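Ancylostoma secreted protein 1 (Necator americanus, PDB 3NT8) is a secreted hookworm protein with two CAP domains, probably associated with the transition of infective larvae to parasitism. Local coordinates at residues D36-A47 / S116-W127. Residues are numbered along the deposited sequence; the frame is centred on the assembly and turned at random.
Sequences DRQAFLDFHNNA and SVKIEPTLSGWW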
ATOM      1  N   ASP A  36     -24.660  -7.990 -16.010  1.00 18.08           N
ATOM      2  CA  ASP A  36     -24.123  -6.767 -15.441  1.00 17.33           C
ATOM      3  C   ASP A  36     -22.797  -7.029 -14.757  1.00 15.94           C
ATOM      4  O   ASP A  36     -21.888  -6.263 -14.915  1.00 17.09           O
ATOM      5  CB  ASP A  36     -25.085  -6.199 -14.402  1.00 17.05           C
ATOM      6  CG  ASP A  36     -26.407  -5.737 -15.017  1.00 19.47           C
ATOM      7  OD1 ASP A  36     -26.452  -5.387 -16.211  1.00 22.94           O
ATOM      8  OD2 ASP A  36     -27.382  -5.693 -14.269  1.00 22.34           O
ATOM      9  N   ARG A  37     -22.705  -8.114 -14.005  1.00 16.65           N
ATOM     10  CA  ARG A  37     -21.498  -8.404 -13.291  1.00 16.52           C
ATOM     11  C   ARG A  37     -20.389  -8.662 -14.293  1.00 17.52           C
ATOM     12  O   ARG A  37     -19.225  -8.425 -13.991  1.00 17.02           O
ATOM     13  CB  ARG A  37     -21.652  -9.613 -12.402  1.00 16.20           C
ATOM     14  CG  ARG A  37     -22.646  -9.459 -11.329  1.00 16.85           C
ATOM     15  CD  ARG A  37     -22.980 -10.800 -10.684  1.00 18.09           C
ATOM     16  NE  ARG A  37     -23.733 -10.590  -9.444  1.00 19.10           N
ATOM     17  CZ  ARG A  37     -25.048 -10.649  -9.390  1.00 19.71           C
ATOM     18  NH1 ARG A  37     -25.731 -11.001 -10.471  1.00 11.24           N
ATOM     19  NH2 ARG A  37     -25.653 -10.418  -8.239  1.00 21.90           N
ATOM     20  N   GLN A  38     -20.728  -9.249 -15.433  1.00 17.68           N
ATOM     21  CA  GLN A  38     -19.757  -9.630 -16.412  1.00 16.71           C
ATOM     22  C   GLN A  38     -19.351  -8.344 -17.114  1.00 16.21           C
ATOM     23  O   GLN A  38     -18.228  -8.194 -17.423  1.00 17.74           O
ATOM     24  CB  GLN A  38     -20.381 -10.670 -17.356  1.00 16.57           C
ATOM     25  CG  GLN A  38     -19.388 -11.306 -18.340  1.00 18.51           C
ATOM     26  CD  GLN A  38     -18.514 -12.327 -17.649  1.00 17.44           C
ATOM     27  OE1 GLN A  38     -19.034 -13.313 -17.114  1.00 22.69           O
ATOM     28  NE2 GLN A  38     -17.195 -12.080 -17.587  1.00 18.76           N
ATOM     29  N   ALA A  39     -20.251  -7.373 -17.286  1.00 15.79           N
ATOM     30  CA  ALA A  39     -19.854  -6.132 -17.920  1.00 16.58           C
ATOM     31  C   ALA A  39     -18.955  -5.218 -17.020  1.00 17.54           C
ATOM     32  O   ALA A  39     -18.065  -4.582 -17.521  1.00 17.17           O
ATOM     33  CB  ALA A  39     -21.037  -5.387 -18.467  1.00 16.08           C
ATOM     34  N   PHE A  40     -19.232  -5.146 -15.724  1.00 17.10           N
ATOM     35  CA  PHE A  40     -18.315  -4.545 -14.777  1.00 18.53           C
ATOM     36  C   PHE A  40     -16.954  -5.230 -14.775  1.00 18.02           C
ATOM     37  O   PHE A  40     -15.913  -4.570 -14.859  1.00 19.54           O
ATOM     38  CB  PHE A  40     -18.892  -4.590 -13.366  1.00 17.84           C
ATOM     39  CG  PHE A  40     -19.997  -3.602 -13.134  1.00 19.10           C
ATOM     40  CD1 PHE A  40     -19.771  -2.243 -13.273  1.00 20.24           C
ATOM     41  CD2 PHE A  40     -21.260  -4.041 -12.754  1.00 20.35           C
ATOM     42  CE1 PHE A  40     -20.817  -1.347 -13.033  1.00 19.70           C
ATOM     43  CE2 PHE A  40     -22.282  -3.187 -12.492  1.00 20.39           C
ATOM     44  CZ  PHE A  40     -22.071  -1.838 -12.637  1.00 20.64           C
ATOM     45  N   LEU A  41     -16.955  -6.540 -14.642  1.00 18.31           N
ATOM     46  CA  LEU A  41     -15.709  -7.250 -14.501  1.00 18.32           C
ATOM     47  C   LEU A  41     -14.843  -7.156 -15.750  1.00 19.13           C
ATOM     48  O   LEU A  41     -13.636  -6.956 -15.618  1.00 19.79           O
ATOM     49  CB  LEU A  41     -15.972  -8.689 -14.131  1.00 17.86           C
ATOM     50  CG  LEU A  41     -14.774  -9.567 -13.817  1.00 18.33           C
ATOM     51  CD1 LEU A  41     -14.070  -9.098 -12.562  1.00 15.61           C
ATOM     52  CD2 LEU A  41     -15.228 -11.050 -13.717  1.00 16.50           C
ATOM     53  N   ASP A  42     -15.437  -7.362 -16.939  1.00 18.85           N
ATOM     54  CA  ASP A  42     -14.698  -7.352 -18.198  1.00 17.86           C
ATOM     55  C   ASP A  42     -14.101  -5.977 -18.501  1.00 17.05           C
ATOM     56  O   ASP A  42     -12.942  -5.854 -18.977  1.00 16.60           O
ATOM     57  CB  ASP A  42     -15.643  -7.758 -19.356  1.00 18.52           C
ATOM     58  CG  ASP A  42     -15.970  -9.233 -19.352  1.00 20.81           C
ATOM     59  OD1 ASP A  42     -15.343 -10.006 -18.572  1.00 19.39           O
ATOM     60  OD2 ASP A  42     -16.836  -9.626 -20.168  1.00 24.41           O
ATOM     61  N   PHE A  43     -14.883  -4.929 -18.253  1.00 14.70           N
ATOM     62  CA  PHE A  43     -14.392  -3.581 -18.563  1.00 15.62           C
ATOM     63  C   PHE A  43     -13.107  -3.321 -17.715  1.00 15.32           C
ATOM     64  O   PHE A  43     -12.112  -2.741 -18.193  1.00 15.00           O
ATOM     65  CB  PHE A  43     -15.487  -2.524 -18.327  1.00 14.99           C
ATOM     66  CG  PHE A  43     -15.133  -1.145 -18.865  1.00 18.86           C
ATOM     67  CD1 PHE A  43     -15.781  -0.641 -20.016  1.00 21.93           C
ATOM     68  CD2 PHE A  43     -14.182  -0.344 -18.231  1.00 14.93           C
ATOM     69  CE1 PHE A  43     -15.451   0.604 -20.511  1.00 19.87           C
ATOM     70  CE2 PHE A  43     -13.855   0.916 -18.742  1.00 19.46           C
ATOM     71  CZ  PHE A  43     -14.515   1.396 -19.867  1.00 19.52           C
ATOM     72  N   HIS A  44     -13.112  -3.766 -16.474  1.00 14.26           N
ATOM     73  CA  HIS A  44     -11.966  -3.471 -15.635  1.00 15.94           C
ATOM     74  C   HIS A  44     -10.747  -4.263 -16.117  1.00 16.97           C
ATOM     75  O   HIS A  44      -9.673  -3.702 -16.209  1.00 15.63           O
ATOM     76  CB  HIS A  44     -12.214  -3.754 -14.158  1.00 15.02           C
ATOM     77  CG  HIS A  44     -12.961  -2.675 -13.415  1.00 16.15           C
ATOM     78  ND1 HIS A  44     -14.337  -2.557 -13.434  1.00 17.19           N
ATOM     79  CD2 HIS A  44     -12.523  -1.714 -12.555  1.00 17.82           C
ATOM     80  CE1 HIS A  44     -14.704  -1.543 -12.661  1.00 14.02           C
ATOM     81  NE2 HIS A  44     -13.623  -1.023 -12.109  1.00 16.44           N
ATOM     82  N   ASN A  45     -10.918  -5.573 -16.376  1.00 17.80           N
ATOM     83  CA  ASN A  45      -9.790  -6.427 -16.787  1.00 17.64           C
ATOM     84  C   ASN A  45      -9.250  -6.173 -18.178  1.00 16.94           C
ATOM     85  O   ASN A  45      -8.068  -6.386 -18.430  1.00 16.46           O
ATOM     86  CB  ASN A  45     -10.171  -7.885 -16.675  1.00 17.20           C
ATOM     87  CG  ASN A  45     -10.308  -8.296 -15.271  1.00 18.03           C
ATOM     88  OD1 ASN A  45      -9.542  -7.837 -14.420  1.00 11.55           O
ATOM     89  ND2 ASN A  45     -11.297  -9.149 -14.987  1.00 20.45           N
ATOM     90  N   ASN A  46     -10.120  -5.776 -19.087  1.00 15.95           N
ATOM     91  CA  ASN A  46      -9.677  -5.417 -20.414  1.00 17.24           C
ATOM     92  C   ASN A  46      -8.827  -4.151 -20.377  1.00 17.84           C
ATOM     93  O   ASN A  46      -7.840  -4.051 -21.125  1.00 19.81           O
ATOM     94  CB  ASN A  46     -10.866  -5.221 -21.385  1.00 16.39           C
ATOM     95  CG  ASN A  46     -11.591  -6.528 -21.639  1.00 18.41           C
ATOM     96  OD1 ASN A  46     -10.960  -7.570 -21.607  1.00 21.47           O
ATOM     97  ND2 ASN A  46     -12.896  -6.483 -21.871  1.00 18.24           N
ATOM     98  N   ALA A  47      -9.255  -3.176 -19.582  1.00 15.07           N
ATOM     99  CA  ALA A  47      -8.540  -1.928 -19.430  1.00 16.46           C
ATOM    100  C   ALA A  47      -7.257  -2.139 -18.637  1.00 15.79           C
ATOM    101  O   ALA A  47      -6.218  -1.545 -18.973  1.00 15.43           O
ATOM    102  CB  ALA A  47      -9.434  -0.801 -18.747  1.00 14.03           C
ATOM    103  N   SER A 116     -28.818  -0.994 -17.098  1.00 22.30           N
ATOM    104  CA  SER A 116     -27.603  -1.622 -17.561  1.00 21.50           C
ATOM    105  C   SER A 116     -26.873  -0.780 -18.647  1.00 22.22           C
ATOM    106  O   SER A 116     -25.642  -0.875 -18.823  1.00 19.57           O
ATOM    107  CB  SER A 116     -27.920  -3.055 -17.994  1.00 21.55           C
ATOM    108  OG  SER A 116     -28.913  -3.052 -19.025  1.00 27.68           O
ATOM    109  N   VAL A 117     -27.601   0.103 -19.334  1.00 22.65           N
ATOM    110  CA  VAL A 117     -26.952   0.873 -20.429  1.00 23.16           C
ATOM    111  C   VAL A 117     -26.077   2.003 -19.929  1.00 22.39           C
ATOM    112  O   VAL A 117     -25.310   2.612 -20.699  1.00 21.60           O
ATOM    113  CB  VAL A 117     -27.935   1.350 -21.523  1.00 23.77           C
ATOM    114  CG1 VAL A 117     -28.657   0.104 -22.120  1.00 25.75           C
ATOM    115  CG2 VAL A 117     -28.928   2.383 -20.955  1.00 22.73           C
ATOM    116  N   LYS A 118     -26.175   2.242 -18.625  1.00 21.27           N
ATOM    117  CA  LYS A 118     -25.339   3.232 -17.992  1.00 20.95           C
ATOM    118  C   LYS A 118     -24.063   2.639 -17.409  1.00 19.91           C
ATOM    119  O   LYS A 118     -23.246   3.379 -16.812  1.00 18.08           O
ATOM    120  CB  LYS A 118     -26.137   3.974 -16.921  1.00 21.83           C
ATOM    121  CG  LYS A 118     -27.088   4.991 -17.482  1.00 25.19           C
ATOM    122  CD  LYS A 118     -26.364   6.261 -17.971  1.00 25.43           C
ATOM    123  CE  LYS A 118     -27.290   7.133 -18.744  1.00 28.96           C
ATOM    124  NZ  LYS A 118     -26.575   8.355 -19.186  1.00 30.84           N
ATOM    125  N   ILE A 119     -23.860   1.327 -17.568  1.00 18.76           N
ATOM    126  CA  ILE A 119     -22.652   0.731 -17.014  1.00 19.03           C
ATOM    127  C   ILE A 119     -21.394   1.197 -17.775  1.00 18.99           C
ATOM    128  O   ILE A 119     -20.392   1.524 -17.165  1.00 20.70           O
ATOM    129  CB  ILE A 119     -22.683  -0.817 -16.943  1.00 18.82           C
ATOM    130  CG1 ILE A 119     -23.736  -1.326 -15.948  1.00 19.13           C
ATOM    131  CG2 ILE A 119     -21.255  -1.343 -16.529  1.00 16.42           C
ATOM    132  CD1 ILE A 119     -23.906  -2.871 -16.060  1.00 20.17           C
ATOM    133  N   GLU A 120     -21.457   1.224 -19.086  1.00 18.17           N
ATOM    134  CA  GLU A 120     -20.308   1.505 -19.888  1.00 19.81           C
ATOM    135  C   GLU A 120     -19.878   2.964 -19.817  1.00 19.68           C
ATOM    136  O   GLU A 120     -18.704   3.249 -19.651  1.00 19.60           O
ATOM    137  CB  GLU A 120     -20.521   1.028 -21.342  1.00 20.43           C
ATOM    138  CG  GLU A 120     -19.189   0.957 -22.205  1.00 23.86           C
ATOM    139  CD  GLU A 120     -18.621   2.313 -22.679  1.00 28.27           C
ATOM    140  OE1 GLU A 120     -19.374   3.343 -22.852  1.00 26.82           O
ATOM    141  OE2 GLU A 120     -17.383   2.336 -22.913  1.00 27.27           O
ATOM    142  N   PRO A 121     -20.840   3.887 -19.946  1.00 20.65           N
ATOM    143  CA  PRO A 121     -20.439   5.267 -19.861  1.00 19.99           C
ATOM    144  C   PRO A 121     -20.027   5.660 -18.441  1.00 19.21           C
ATOM    145  O   PRO A 121     -19.283   6.615 -18.299  1.00 18.99           O
ATOM    146  CB  PRO A 121     -21.694   6.040 -20.365  1.00 20.02           C
ATOM    147  CG  PRO A 121     -22.825   5.133 -19.976  1.00 22.77           C
ATOM    148  CD  PRO A 121     -22.253   3.755 -20.370  1.00 19.67           C
ATOM    149  N   THR A 122     -20.523   4.960 -17.403  1.00 16.71           N
ATOM    150  CA  THR A 122     -20.016   5.199 -16.032  1.00 14.79           C
ATOM    151  C   THR A 122     -18.531   4.819 -15.892  1.00 15.84           C
ATOM    152  O   THR A 122     -17.700   5.598 -15.398  1.00 15.26           O
ATOM    153  CB  THR A 122     -20.792   4.430 -14.958  1.00 12.82           C
ATOM    154  OG1 THR A 122     -22.137   4.871 -15.011  1.00 14.25           O
ATOM    155  CG2 THR A 122     -20.246   4.730 -13.551  1.00 12.40           C
ATOM    156  N   LEU A 123     -18.222   3.603 -16.324  1.00 15.26           N
ATOM    157  CA  LEU A 123     -16.901   3.067 -16.167  1.00 15.99           C
ATOM    158  C   LEU A 123     -15.896   3.839 -17.096  1.00 17.14           C
ATOM    159  O   LEU A 123     -14.745   4.128 -16.695  1.00 18.08           O
ATOM    160  CB  LEU A 123     -16.895   1.546 -16.349  1.00 14.01           C
ATOM    161  CG  LEU A 123     -17.022   0.731 -15.031  1.00 17.58           C
ATOM    162  CD1 LEU A 123     -18.353   1.012 -14.393  1.00 21.31           C
ATOM    163  CD2 LEU A 123     -16.964  -0.707 -15.303  1.00 14.32           C
ATOM    164  N   SER A 124     -16.339   4.204 -18.285  1.00 16.09           N
ATOM    165  CA  SER A 124     -15.467   4.918 -19.180  1.00 17.51           C
ATOM    166  C   SER A 124     -15.206   6.349 -18.775  1.00 17.82           C
ATOM    167  O   SER A 124     -14.112   6.911 -19.053  1.00 18.96           O
ATOM    168  CB  SER A 124     -15.909   4.759 -20.660  1.00 18.43           C
ATOM    169  OG  SER A 124     -17.111   5.418 -20.987  1.00 23.86           O
ATOM    170  N   GLY A 125     -16.183   6.936 -18.097  1.00 17.76           N
ATOM    171  CA  GLY A 125     -16.056   8.235 -17.412  1.00 17.26           C
ATOM    172  C   GLY A 125     -15.041   8.193 -16.241  1.00 17.29           C
ATOM    173  O   GLY A 125     -14.216   9.117 -16.088  1.00 17.31           O
ATOM    174  N   TRP A 126     -15.090   7.138 -15.445  1.00 15.31           N
ATOM    175  CA  TRP A 126     -14.060   6.876 -14.400  1.00 15.37           C
ATOM    176  C   TRP A 126     -12.683   6.729 -14.991  1.00 15.75           C
ATOM    177  O   TRP A 126     -11.723   7.329 -14.518  1.00 15.82           O
ATOM    178  CB  TRP A 126     -14.403   5.630 -13.571  1.00 12.13           C
ATOM    179  CG  TRP A 126     -15.581   5.781 -12.708  1.00 12.38           C
ATOM    180  CD1 TRP A 126     -16.141   6.981 -12.270  1.00 12.31           C
ATOM    181  CD2 TRP A 126     -16.366   4.742 -12.096  1.00 11.16           C
ATOM    182  NE1 TRP A 126     -17.215   6.713 -11.466  1.00 11.81           N
ATOM    183  CE2 TRP A 126     -17.401   5.363 -11.367  1.00  7.10           C
ATOM    184  CE3 TRP A 126     -16.300   3.362 -12.095  1.00  6.65           C
ATOM    185  CZ2 TRP A 126     -18.356   4.650 -10.626  1.00  8.32           C
ATOM    186  CZ3 TRP A 126     -17.277   2.652 -11.378  1.00  8.75           C
ATOM    187  CH2 TRP A 126     -18.290   3.304 -10.664  1.00 10.82           C
ATOM    188  N   TRP A 127     -12.620   5.924 -16.048  1.00 16.11           N
ATOM    189  CA  TRP A 127     -11.389   5.578 -16.703  1.00 16.30           C
ATOM    190  C   TRP A 127     -10.696   6.793 -17.428  1.00 16.88           C
ATOM    191  O   TRP A 127      -9.456   6.806 -17.548  1.00 19.52           O
ATOM    192  CB  TRP A 127     -11.649   4.369 -17.668  1.00 14.77           C
ATOM    193  CG  TRP A 127     -10.297   3.758 -18.201  1.00 17.02           C
ATOM    194  CD1 TRP A 127      -9.678   4.039 -19.386  1.00 13.75           C
ATOM    195  CD2 TRP A 127      -9.401   2.876 -17.484  1.00 19.12           C
ATOM    196  NE1 TRP A 127      -8.494   3.346 -19.485  1.00 19.00           N
ATOM    197  CE2 TRP A 127      -8.287   2.641 -18.323  1.00 16.07           C
ATOM    198  CE3 TRP A 127      -9.453   2.238 -16.230  1.00 17.90           C
ATOM    199  CZ2 TRP A 127      -7.255   1.801 -17.962  1.00 14.41           C
ATOM    200  CZ3 TRP A 127      -8.424   1.407 -15.867  1.00 14.20           C
ATOM    201  CH2 TRP A 127      -7.326   1.201 -16.722  1.00 17.98           C
TER
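S116 meets D36 through its CB, 3.3 Å from D36 OD1, while D36 OD2 is hydrogen-bonded to Y164 OH. I119 splits between two partners: its CD1 lies against D36, and its CG2 sits over one face of the F40 ring, 3.9 Å from the centroid, a CH-pi contact. E120 bends at chi2 (-75°), which brings OE2 to the edge of the F43 ring, 3.5 Å from CE1. L123 serves three rings: CB lies over a face of F43, 16° off the normal; CD1 touches the edge of F40 in the ring plane; CD2 is 3.6 Å from CE1 of H44. That imidazole is fixed by hydrogen bonds at both nitrogens, ND1 to F40 O (2.9 Å) and NE2 to Y177 OH. With S124 and W127, E120 and L123 form the hole that receives F43 as a knob. A47 CB sits over one face of the W127 six-membered ring, 3.5 Å from its centroid, another CH-pi contact; W127 NE1 is hydrogen-bonded to E56 OE2. Segments 36-47 and 119-127 run roughly parallel, inclined by 26°, axes 10.4 Å apart at closest approach. F40 and W126 both touch C175 of strand 170-177: two helices on one sheet, characteristic of the CAP alpha-beta-alpha sandwich.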